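Local coordinates for protein similar to metal-dependent hydrolase (PDB 3ESH), which is probably a metal-dependent hydrolase of the metallo-beta-lactamase superfamily, although its substrate is not known, at residues G69-S72 with N78-V81; D102-T107 with A115-Q120; V202-I207 with P238-Q243; I207-A212 with W218-D223. All blocks are in the same frame, centred on the assembly; numbering follows the deposited sequence.

Interaction 1 of 4, residues G69-S72 with N78-V81; sequences GKLS and NFGV
L71 reaches the other segment through a single methyl. Its CD2 packs against CG2 of V81 at 3.8 Å and also lies near the ring of F79, where CD2 of L71 comes to 4.5 Å from CD2 of F79, approaching the ring obliquely. The leucine and valine side chains cross at a slant, each turned beside its own backbone N: L71 CG stands anti to its carbonyl carbon (chi1 -82°), and V81 CG2 likewise, which, with L71 chi2 of 56°, brings the two methyls together. No hydrogen bond joins 69-72 to 78-81, and the two surfaces together bury 84 Å².

The backbone that sets up this meeting is a short helix, 73-78, with a segment at each end. At its start S72 is the N-cap, and its OG bonds to the backbone N of Q75. At its finish a Schellman motif closes the helix, with G80 at C-prime: V81 N bonds back to L76 O and G80 N to R77 O. The positive phi of G80, a conformation that suits glycine, turns the chain and brings V81 round toward L71. L76, on the helix, touches both L71 and V81, so the apolar cluster extends to the helix. Further out, the F79 ring meets that of F111, and L71 also packs on A115 and W153.

Chemically the contact is purely apolar: the two helix ends meet through methyl packing alone, with the ring at the limit of contact, while the N-cap and Schellman bonds hold the backbone turns at either end of the helix.

Interaction 2 of 4, residues D102-T107 with A115-Q120; sequences DYVLMT and AGLTDQ
V104 is the first residue along 102-107 to meet the other segment, by its CG1 methyl, which lies 3.8 Å from CD2 of L117. The two side chains slide past one another in opposite directions, so the methyls pass flank to flank. Two residues on, selenomethionine M106 points the same way and reaches L117 tip to tip, with its terminal CE 4.1 Å from CD1 of L117. The M106 chain is bent at both chi2 (-66°) and chi3 (-65°), a curl that brings SE as well as CE up to that methyl. L117 is therefore shared, one methyl for each partner, with chi2 of -179° turning CD1 to M106 and CD2 to V104. Selenium and methyls alone make the contact, and all three residues are buried.

V104 belongs to strand 103-105, inside a mixed sheet between the parallel strands 59-61 and 130-134; its backbone bonds to I130 and V132. L117 comes from the loop after helix 111-114 and also touches H131, so it covers the junction of two adjacent strands. On the other side of the strand L105 packs on I177 and M179 of strand 177-181, in the second sheet, as expected of the two-sheet metallo-beta-lactamase fold.

Interaction 3 of 4, residues V202-I207 with P238-Q243; sequences VHMGDI and PYFIQQ
One phenyl ring, F240, carries both methyls of V202 over one face, with the selenium of M204 approaching obliquely. This is a Met-aromatic contact combined with a CH-pi contact, and it packs helix 226-242 on strand 199-203 and the loop after it, a helix-on-sheet layer of the alpha-beta-beta-alpha metallo-beta-lactamase fold. CG2 of V202 sits 4.1 Å from the centroid of the F240 ring and 24° off its normal, toward the rim, with CZ of F240 the nearest carbon. V202 crosses the phenylalanine at about a right angle. Its chi1 of 65° leaves CG2 anti to the backbone N and puts CG1 between N and the carbonyl carbon, and CG1 lies over the same face, 4.1 Å from F240 CD2.

F247 of strand 246-248 touches V202, M204 and F240 alike, while M236 and I237 of the helix pack on M204, so the cluster lies between helix and sheet. Just beyond the strand, D206 belongs to a possible empty metal site with H110 and H185, consistent with the family but unconfirmed.

The M204 chain is extended at chi2 and bends only at chi3. Its SE lies 5.1 Å from the F240 ring centroid and 73° off the normal. M204 comes in past the CD2-CE2 bond, its SE 4.0 Å from F240 CD2.

Interaction 4 of 4, residues I207-A212 with W218-D223; sequences IFPTTA and WVTAYD
W218 meets the carbonyl of A212 with its six-membered ring: A212 O approaches that ring obliquely, 3.2 Å from CE3 of W218, and CZ3 is the next nearest ring atom. Farther along, CG of P209 packs on CG2 of T220 at 4.0 Å, the two crossing aslant. I207 adds its end methyl, CD1, which comes 3.7 Å from OD2 of D223 although its CB points away from that segment. D223 CG stands anti to its carbonyl carbon (chi1 -71°), turning the carboxylate toward I207. A water spans the middle, donating to I207 O at 3.2 Å and to W218 O at 3.1 Å, so it ties two backbone carbonyls that do not meet directly.

Within each segment a threonine shapes the turn. T210 OG1 accepts from A212 N, an ST turn that probably helps set the A212 backbone. T220 OG1 donates to D223 OD1 at 2.5 Å, on the anti side and 32° out of the carboxylate plane. OD1 of D223 also bonds to H185 ND1, and OD2 to S229 OG.

Because H185 is one of the possible metal ligands, D223 is well placed to orient it, consistent with the second shell of the loop-built metal site of the metallo-beta-lactamase fold.

Interactions 1 and 2 touch, with K70 NZ lying 2.5 Å from T118 OG1 and 2.9 Å from A115 O, both probable hydrogen bonds; their centres are about 17 Å apart. Interactions 3 and 4 share I207, lie about 13 Å apart between centres, and approach each other where D206 O comes 4.2 Å from D223 OD1. Interaction 2 meets interaction 3 by T107 CG2 and H203 CD2, 3.8 Å apart, across the chain's centre. The possible metal site, unconfirmed and empty, draws on D206 of interaction 3, and D223 of interaction 4 touches its H185. Interaction 1 lies farther off, its centre about 30 Å from that of interaction 3.

Interaction 1 of 4, residues G69-S72 with N78-V81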
loop_
_atom_site.group_PDB
_atom_site.type_symbol
_atom_site.label_atom_id
_atom_site.label_comp_id
_atom_site.label_asym_id
_atom_site.label_seq_id
_atom_site.Cartn_x
_atom_site.Cartn_y
_atom_site.Cartn_z
ATOM N N GLY A 69 -16.000 27.698 28.074
ATOM C CA GLY A 69 -17.374 27.256 27.901
ATOM C C GLY A 69 -17.572 26.134 26.885
ATOM O O GLY A 69 -18.708 25.756 26.611
ATOM N N LYS A 70 -16.484 25.593 26.330
ATOM C CA LYS A 70 -16.564 24.516 25.334
ATOM C C LYS A 70 -16.805 23.122 25.918
ATOM O O LYS A 70 -17.663 22.379 25.436
ATOM C CB LYS A 70 -15.289 24.503 24.483
ATOM C CG LYS A 70 -15.124 25.738 23.605
ATOM C CD LYS A 70 -16.252 25.841 22.577
ATOM C CE LYS A 70 -16.194 24.721 21.550
ATOM N NZ LYS A 70 -15.244 25.036 20.461
ATOM N N LEU A 71 -16.030 22.767 26.938
ATOM C CA LEU A 71 -16.179 21.473 27.588
ATOM C C LEU A 71 -17.386 21.557 28.506
ATOM O O LEU A 71 -17.644 22.599 29.101
ATOM C CB LEU A 71 -14.929 21.123 28.414
ATOM C CG LEU A 71 -13.705 20.511 27.714
ATOM C CD1 LEU A 71 -13.247 21.399 26.591
ATOM C CD2 LEU A 71 -12.586 20.318 28.728
ATOM N N SER A 72 -18.136 20.470 28.608
ATOM C CA SER A 72 -19.296 20.459 29.479
ATOM C C SER A 72 -18.812 20.337 30.919
ATOM O O SER A 72 -17.608 20.320 31.190
ATOM C CB SER A 72 -20.198 19.272 29.150
ATOM O OG SER A 72 -19.715 18.095 29.775
ATOM N N ASN A 78 -14.280 14.961 34.261
ATOM C CA ASN A 78 -13.630 13.768 33.746
ATOM C C ASN A 78 -12.226 14.043 33.209
ATOM O O ASN A 78 -11.377 13.147 33.207
ATOM C CB ASN A 78 -14.459 13.142 32.622
ATOM C CG ASN A 78 -15.859 12.756 33.062
ATOM O OD1 ASN A 78 -16.150 12.664 34.257
ATOM N ND2 ASN A 78 -16.735 12.515 32.091
ATOM N N PHE A 79 -11.979 15.268 32.745
ATOM C CA PHE A 79 -10.675 15.616 32.181
ATOM C C PHE A 79 -9.761 16.416 33.105
ATOM O O PHE A 79 -8.756 16.971 32.665
ATOM C CB PHE A 79 -10.860 16.367 30.867
ATOM C CG PHE A 79 -11.380 15.515 29.756
ATOM C CD1 PHE A 79 -10.695 14.375 29.362
ATOM C CD2 PHE A 79 -12.555 15.854 29.091
ATOM C CE1 PHE A 79 -11.169 13.583 28.319
ATOM C CE2 PHE A 79 -13.037 15.063 28.047
ATOM C CZ PHE A 79 -12.340 13.927 27.662
ATOM N N GLY A 80 -10.126 16.469 34.381
ATOM C CA GLY A 80 -9.334 17.158 35.376
ATOM C C GLY A 80 -8.933 18.585 35.076
ATOM O O GLY A 80 -7.799 18.988 35.341
ATOM N N VAL A 81 -9.853 19.360 34.531
ATOM C CA VAL A 81 -9.568 20.748 34.225
ATOM C C VAL A 81 -9.627 21.571 35.518
ATOM O O VAL A 81 -10.654 21.603 36.192
ATOM C CB VAL A 81 -10.606 21.300 33.237
ATOM C CG1 VAL A 81 -10.126 22.604 32.650
ATOM C CG2 VAL A 81 -10.873 20.282 32.161
#

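Interaction 2 of 4, residues D102-T107 with A115-Q120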
loop_
_atom_site.group_PDB
_atom_site.type_symbol
_atom_site.label_atom_id
_atom_site.label_comp_id
_atom_site.label_asym_id
_atom_site.label_seq_id
_atom_site.Cartn_x
_atom_site.Cartn_y
_atom_site.Cartn_z
ATOM N N ASP A 102 -2.552 36.006 12.869
ATOM C CA ASP A 102 -2.578 35.747 11.442
ATOM C C ASP A 102 -2.713 34.267 11.090
ATOM O O ASP A 102 -3.430 33.901 10.158
ATOM C CB ASP A 102 -1.314 36.322 10.810
ATOM C CG ASP A 102 -1.223 37.827 10.976
ATOM O OD1 ASP A 102 -2.069 38.540 10.386
ATOM O OD2 ASP A 102 -0.316 38.292 11.704
ATOM N N TYR A 103 -2.026 33.410 11.828
ATOM C CA TYR A 103 -2.100 31.979 11.552
ATOM C C TYR A 103 -2.259 31.130 12.807
ATOM O O TYR A 103 -1.634 31.396 13.840
ATOM C CB TYR A 103 -0.841 31.506 10.831
ATOM C CG TYR A 103 -0.662 32.004 9.413
ATOM C CD1 TYR A 103 -1.268 31.351 8.336
ATOM C CD2 TYR A 103 0.162 33.096 9.139
ATOM C CE1 TYR A 103 -1.046 31.768 7.021
ATOM C CE2 TYR A 103 0.384 33.522 7.829
ATOM C CZ TYR A 103 -0.221 32.849 6.776
ATOM O OH TYR A 103 0.023 33.242 5.491
ATOM N N VAL A 104 -3.117 30.121 12.713
ATOM C CA VAL A 104 -3.302 29.166 13.800
ATOM C C VAL A 104 -2.870 27.868 13.129
ATOM O O VAL A 104 -3.568 27.366 12.238
ATOM C CB VAL A 104 -4.783 29.053 14.270
ATOM C CG1 VAL A 104 -4.927 27.889 15.256
ATOM C CG2 VAL A 104 -5.228 30.365 14.941
ATOM N N LEU A 105 -1.696 27.361 13.512
ATOM C CA LEU A 105 -1.162 26.121 12.942
ATOM C C LEU A 105 -1.484 25.006 13.910
ATOM O O LEU A 105 -1.166 25.122 15.073
ATOM C CB LEU A 105 0.345 26.225 12.785
ATOM C CG LEU A 105 0.882 27.545 12.243
ATOM C CD1 LEU A 105 2.413 27.438 12.201
ATOM C CD2 LEU A 105 0.299 27.861 10.848
HETATM N N MSE A 106 -2.108 23.930 13.440
HETATM C CA MSE A 106 -2.490 22.826 14.313
HETATM C C MSE A 106 -1.608 21.582 14.121
HETATM O O MSE A 106 -1.363 21.157 13.005
HETATM C CB MSE A 106 -3.950 22.439 14.061
HETATM C CG MSE A 106 -4.951 23.558 14.122
HETATM SE SE MSE A 106 -5.107 24.310 15.924
HETATM C CE MSE A 106 -5.819 22.753 16.741
ATOM N N THR A 107 -1.119 21.016 15.218
ATOM C CA THR A 107 -0.310 19.810 15.143
ATOM C C THR A 107 -1.274 18.658 14.861
ATOM O O THR A 107 -0.946 17.733 14.133
ATOM C CB THR A 107 0.410 19.537 16.472
ATOM O OG1 THR A 107 -0.550 19.157 17.464
ATOM C CG2 THR A 107 1.132 20.777 16.934
ATOM N N ALA A 115 -10.258 22.507 21.075
ATOM C CA ALA A 115 -11.465 23.032 21.719
ATOM C C ALA A 115 -11.507 24.557 21.804
ATOM O O ALA A 115 -12.576 25.165 21.696
ATOM C CB ALA A 115 -11.623 22.440 23.096
ATOM N N GLY A 116 -10.347 25.174 21.996
ATOM C CA GLY A 116 -10.293 26.621 22.107
ATOM C C GLY A 116 -10.307 27.364 20.782
ATOM O O GLY A 116 -9.984 28.546 20.739
ATOM N N LEU A 117 -10.674 26.678 19.701
ATOM C CA LEU A 117 -10.718 27.308 18.381
ATOM C C LEU A 117 -11.976 28.142 18.160
ATOM O O LEU A 117 -11.974 29.083 17.361
ATOM C CB LEU A 117 -10.601 26.258 17.267
ATOM C CG LEU A 117 -9.175 25.816 16.911
ATOM C CD1 LEU A 117 -9.213 24.784 15.783
ATOM C CD2 LEU A 117 -8.358 27.047 16.514
ATOM N N THR A 118 -13.054 27.798 18.851
ATOM C CA THR A 118 -14.298 28.529 18.716
ATOM C C THR A 118 -14.941 28.694 20.078
ATOM O O THR A 118 -14.596 27.996 21.025
ATOM C CB THR A 118 -15.305 27.774 17.839
ATOM O OG1 THR A 118 -15.704 26.571 18.506
ATOM C CG2 THR A 118 -14.697 27.442 16.488
ATOM N N ASP A 119 -15.869 29.631 20.188
ATOM C CA ASP A 119 -16.594 29.824 21.426
ATOM C C ASP A 119 -17.861 29.015 21.184
ATOM O O ASP A 119 -17.958 28.282 20.222
ATOM C CB ASP A 119 -16.973 31.312 21.613
ATOM C CG ASP A 119 -17.639 31.923 20.374
ATOM O OD1 ASP A 119 -18.547 31.293 19.807
ATOM O OD2 ASP A 119 -17.258 33.046 19.977
ATOM N N GLN A 120 -18.810 29.120 22.111
ATOM C CA GLN A 120 -20.083 28.372 21.954
ATOM C C GLN A 120 -20.869 28.961 20.788
ATOM O O GLN A 120 -20.861 30.177 20.577
ATOM C CB GLN A 120 -20.902 28.499 23.165
ATOM C CG GLN A 120 -20.010 28.364 24.313
ATOM C CD GLN A 120 -19.995 29.628 25.091
ATOM O OE1 GLN A 120 -19.548 30.705 24.609
ATOM N NE2 GLN A 120 -20.493 29.534 26.330
#

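Interaction 3 of 4, residues V202-I207 with P238-Q243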
loop_
_atom_site.group_PDB
_atom_site.type_symbol
_atom_site.label_atom_id
_atom_site.label_comp_id
_atom_site.label_asym_id
_atom_site.label_seq_id
_atom_site.Cartn_x
_atom_site.Cartn_y
_atom_site.Cartn_z
ATOM N N VAL A 202 11.917 23.609 17.746
ATOM C CA VAL A 202 10.975 22.652 17.210
ATOM C C VAL A 202 9.958 22.215 18.247
ATOM O O VAL A 202 10.263 22.108 19.432
ATOM C CB VAL A 202 11.694 21.399 16.661
ATOM C CG1 VAL A 202 12.380 20.653 17.792
ATOM C CG2 VAL A 202 10.701 20.503 15.932
ATOM N N HIS A 203 8.735 21.992 17.787
ATOM C CA HIS A 203 7.665 21.521 18.640
ATOM C C HIS A 203 7.179 20.248 17.974
ATOM O O HIS A 203 6.572 20.296 16.910
ATOM C CB HIS A 203 6.520 22.528 18.715
ATOM C CG HIS A 203 5.328 22.013 19.458
ATOM N ND1 HIS A 203 5.410 21.522 20.740
ATOM C CD2 HIS A 203 4.035 21.877 19.079
ATOM C CE1 HIS A 203 4.217 21.095 21.123
ATOM N NE2 HIS A 203 3.372 21.299 20.134
HETATM N N MSE A 204 7.455 19.110 18.598
HETATM C CA MSE A 204 7.053 17.827 18.045
HETATM C C MSE A 204 5.657 17.362 18.461
HETATM O O MSE A 204 5.330 16.181 18.353
HETATM C CB MSE A 204 8.117 16.778 18.374
HETATM C CG MSE A 204 9.278 16.896 17.422
HETATM SE SE MSE A 204 10.772 15.876 17.936
HETATM C CE MSE A 204 10.017 14.147 17.702
ATOM N N GLY A 205 4.823 18.304 18.910
ATOM C CA GLY A 205 3.473 17.946 19.309
ATOM C C GLY A 205 3.383 16.711 20.200
ATOM O O GLY A 205 4.260 16.467 21.019
ATOM N N ASP A 206 2.324 15.922 20.030
ATOM C CA ASP A 206 2.131 14.742 20.863
ATOM C C ASP A 206 2.993 13.530 20.514
ATOM O O ASP A 206 2.719 12.417 20.947
ATOM C CB ASP A 206 0.652 14.351 20.886
ATOM C CG ASP A 206 -0.176 15.280 21.749
ATOM O OD1 ASP A 206 0.418 16.107 22.472
ATOM O OD2 ASP A 206 -1.424 15.188 21.720
ATOM N N ILE A 207 4.041 13.761 19.737
ATOM C CA ILE A 207 4.960 12.703 19.366
ATOM C C ILE A 207 6.163 12.849 20.326
ATOM O O ILE A 207 7.068 12.016 20.355
ATOM C CB ILE A 207 5.354 12.818 17.849
ATOM C CG1 ILE A 207 5.140 11.474 17.172
ATOM C CG2 ILE A 207 6.799 13.227 17.676
ATOM C CD1 ILE A 207 3.767 10.904 17.386
ATOM N N PRO A 238 17.481 12.769 17.611
ATOM C CA PRO A 238 18.944 12.822 17.531
ATOM C C PRO A 238 19.423 13.938 16.585
ATOM O O PRO A 238 20.434 14.591 16.835
ATOM C CB PRO A 238 19.312 11.429 17.015
ATOM C CG PRO A 238 18.229 10.563 17.595
ATOM C CD PRO A 238 16.989 11.403 17.360
ATOM N N TYR A 239 18.684 14.142 15.500
ATOM C CA TYR A 239 19.021 15.175 14.523
ATOM C C TYR A 239 18.851 16.573 15.110
ATOM O O TYR A 239 19.747 17.404 15.019
ATOM C CB TYR A 239 18.137 15.041 13.283
ATOM C CG TYR A 239 18.308 16.171 12.290
ATOM C CD1 TYR A 239 19.452 16.260 11.494
ATOM C CD2 TYR A 239 17.358 17.187 12.200
ATOM C CE1 TYR A 239 19.648 17.335 10.639
ATOM C CE2 TYR A 239 17.546 18.267 11.353
ATOM C CZ TYR A 239 18.693 18.337 10.574
ATOM O OH TYR A 239 18.883 19.421 9.741
ATOM N N PHE A 240 17.691 16.831 15.702
ATOM C CA PHE A 240 17.422 18.123 16.299
ATOM C C PHE A 240 18.416 18.447 17.414
ATOM O O PHE A 240 18.764 19.616 17.629
ATOM C CB PHE A 240 15.996 18.174 16.842
ATOM C CG PHE A 240 14.941 18.196 15.776
ATOM C CD1 PHE A 240 15.058 19.060 14.681
ATOM C CD2 PHE A 240 13.824 17.370 15.865
ATOM C CE1 PHE A 240 14.072 19.099 13.693
ATOM C CE2 PHE A 240 12.834 17.401 14.883
ATOM C CZ PHE A 240 12.958 18.263 13.797
ATOM N N ILE A 241 18.866 17.419 18.125
ATOM C CA ILE A 241 19.833 17.618 19.195
ATOM C C ILE A 241 21.191 17.945 18.584
ATOM O O ILE A 241 21.861 18.880 19.000
ATOM C CB ILE A 241 19.943 16.366 20.096
ATOM C CG1 ILE A 241 18.688 16.249 20.970
ATOM C CG2 ILE A 241 21.180 16.453 20.977
ATOM C CD1 ILE A 241 18.669 15.029 21.877
ATOM N N GLN A 242 21.578 17.183 17.572
ATOM C CA GLN A 242 22.856 17.394 16.899
ATOM C C GLN A 242 22.909 18.817 16.333
ATOM O O GLN A 242 23.967 19.437 16.288
ATOM C CB GLN A 242 23.018 16.362 15.779
ATOM C CG GLN A 242 24.398 16.299 15.129
ATOM C CD GLN A 242 24.704 17.499 14.246
ATOM O OE1 GLN A 242 23.911 17.871 13.377
ATOM N NE2 GLN A 242 25.865 18.106 14.458
ATOM N N GLN A 243 21.752 19.331 15.922
ATOM C CA GLN A 243 21.644 20.671 15.355
ATOM C C GLN A 243 21.399 21.742 16.411
ATOM O O GLN A 243 21.174 22.914 16.080
ATOM C CB GLN A 243 20.523 20.708 14.320
ATOM C CG GLN A 243 20.828 19.892 13.084
ATOM C CD GLN A 243 21.852 20.560 12.207
ATOM O OE1 GLN A 243 21.575 21.597 11.612
ATOM N NE2 GLN A 243 23.047 19.981 12.128
#

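Interaction 4 of 4, residues I207-A212 with W218-D223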
loop_
_atom_site.group_PDB
_atom_site.type_symbol
_atom_site.label_atom_id
_atom_site.label_comp_id
_atom_site.label_asym_id
_atom_site.label_seq_id
_atom_site.Cartn_x
_atom_site.Cartn_y
_atom_site.Cartn_z
ATOM N N ILE A 207 4.041 13.761 19.737
ATOM C CA ILE A 207 4.960 12.703 19.366
ATOM C C ILE A 207 6.163 12.849 20.326
ATOM O O ILE A 207 7.068 12.016 20.355
ATOM C CB ILE A 207 5.354 12.818 17.849
ATOM C CG1 ILE A 207 5.140 11.474 17.172
ATOM C CG2 ILE A 207 6.799 13.227 17.676
ATOM C CD1 ILE A 207 3.767 10.904 17.386
ATOM N N PHE A 208 6.128 13.915 21.124
ATOM C CA PHE A 208 7.128 14.221 22.145
ATOM C C PHE A 208 6.389 15.171 23.094
ATOM O O PHE A 208 6.749 16.338 23.230
ATOM C CB PHE A 208 8.341 14.919 21.521
ATOM C CG PHE A 208 9.548 14.999 22.440
ATOM C CD1 PHE A 208 10.733 15.590 21.999
ATOM C CD2 PHE A 208 9.505 14.482 23.736
ATOM C CE1 PHE A 208 11.859 15.663 22.832
ATOM C CE2 PHE A 208 10.621 14.548 24.572
ATOM C CZ PHE A 208 11.800 15.143 24.117
ATOM N N PRO A 209 5.338 14.666 23.765
ATOM C CA PRO A 209 4.474 15.393 24.705
ATOM C C PRO A 209 5.178 16.173 25.803
ATOM O O PRO A 209 4.969 17.375 25.956
ATOM C CB PRO A 209 3.578 14.298 25.281
ATOM C CG PRO A 209 3.618 13.223 24.257
ATOM C CD PRO A 209 5.052 13.226 23.834
ATOM N N THR A 210 5.991 15.470 26.574
ATOM C CA THR A 210 6.728 16.067 27.679
ATOM C C THR A 210 8.171 15.596 27.652
ATOM O O THR A 210 8.517 14.680 26.909
ATOM C CB THR A 210 6.125 15.651 29.036
ATOM O OG1 THR A 210 6.385 14.259 29.274
ATOM C CG2 THR A 210 4.628 15.874 29.034
ATOM N N THR A 211 9.002 16.219 28.477
ATOM C CA THR A 211 10.407 15.856 28.555
ATOM C C THR A 211 10.593 14.410 28.982
ATOM O O THR A 211 11.639 13.816 28.742
ATOM C CB THR A 211 11.146 16.748 29.541
ATOM O OG1 THR A 211 10.474 16.711 30.799
ATOM C CG2 THR A 211 11.201 18.184 29.028
ATOM N N ALA A 212 9.575 13.832 29.602
ATOM C CA ALA A 212 9.662 12.444 30.040
ATOM C C ALA A 212 9.472 11.447 28.890
ATOM O O ALA A 212 9.668 10.248 29.073
ATOM C CB ALA A 212 8.639 12.175 31.131
ATOM N N TRP A 218 9.149 5.416 24.491
ATOM C CA TRP A 218 8.145 5.893 25.429
ATOM C C TRP A 218 7.071 6.724 24.724
ATOM O O TRP A 218 7.095 7.952 24.784
ATOM C CB TRP A 218 8.813 6.730 26.531
ATOM C CG TRP A 218 9.612 5.923 27.542
ATOM C CD1 TRP A 218 10.392 4.828 27.290
ATOM C CD2 TRP A 218 9.747 6.193 28.945
ATOM N NE1 TRP A 218 11.002 4.402 28.447
ATOM C CE2 TRP A 218 10.626 5.224 29.478
ATOM C CE3 TRP A 218 9.218 7.162 29.803
ATOM C CZ2 TRP A 218 10.986 5.194 30.821
ATOM C CZ3 TRP A 218 9.577 7.136 31.148
ATOM C CH2 TRP A 218 10.456 6.157 31.640
ATOM N N VAL A 219 6.133 6.052 24.055
ATOM C CA VAL A 219 5.052 6.743 23.360
ATOM C C VAL A 219 3.726 6.512 24.085
ATOM O O VAL A 219 3.543 5.490 24.747
ATOM C CB VAL A 219 4.924 6.268 21.891
ATOM C CG1 VAL A 219 6.206 6.533 21.153
ATOM C CG2 VAL A 219 4.572 4.785 21.836
ATOM N N THR A 220 2.801 7.457 23.967
ATOM C CA THR A 220 1.511 7.318 24.635
ATOM C C THR A 220 0.689 6.191 24.004
ATOM O O THR A 220 0.923 5.800 22.850
ATOM C CB THR A 220 0.668 8.611 24.548
ATOM O OG1 THR A 220 -0.019 8.649 23.296
ATOM C CG2 THR A 220 1.555 9.838 24.674
ATOM N N ALA A 221 -0.276 5.670 24.765
ATOM C CA ALA A 221 -1.140 4.618 24.260
ATOM C C ALA A 221 -2.180 5.239 23.312
ATOM O O ALA A 221 -2.870 4.527 22.573
ATOM C CB ALA A 221 -1.832 3.928 25.398
ATOM N N TYR A 222 -2.279 6.571 23.343
ATOM C CA TYR A 222 -3.213 7.312 22.488
ATOM C C TYR A 222 -2.778 7.249 21.035
ATOM O O TYR A 222 -3.606 7.348 20.125
ATOM C CB TYR A 222 -3.290 8.782 22.907
ATOM C CG TYR A 222 -3.934 9.023 24.253
ATOM C CD1 TYR A 222 -5.255 8.654 24.494
ATOM C CD2 TYR A 222 -3.219 9.609 25.293
ATOM C CE1 TYR A 222 -5.850 8.857 25.741
ATOM C CE2 TYR A 222 -3.802 9.821 26.547
ATOM C CZ TYR A 222 -5.120 9.438 26.757
ATOM O OH TYR A 222 -5.695 9.631 27.985
ATOM N N ASP A 223 -1.474 7.088 20.822
ATOM C CA ASP A 223 -0.926 7.023 19.477
ATOM C C ASP A 223 -1.621 5.927 18.685
ATOM O O ASP A 223 -1.583 4.764 19.070
ATOM C CB ASP A 223 0.587 6.769 19.541
ATOM C CG ASP A 223 1.364 7.978 20.042
ATOM O OD1 ASP A 223 0.850 8.695 20.917
ATOM O OD2 ASP A 223 2.493 8.213 19.576
HETATM O O HOH W 1 6.259 9.951 22.620
#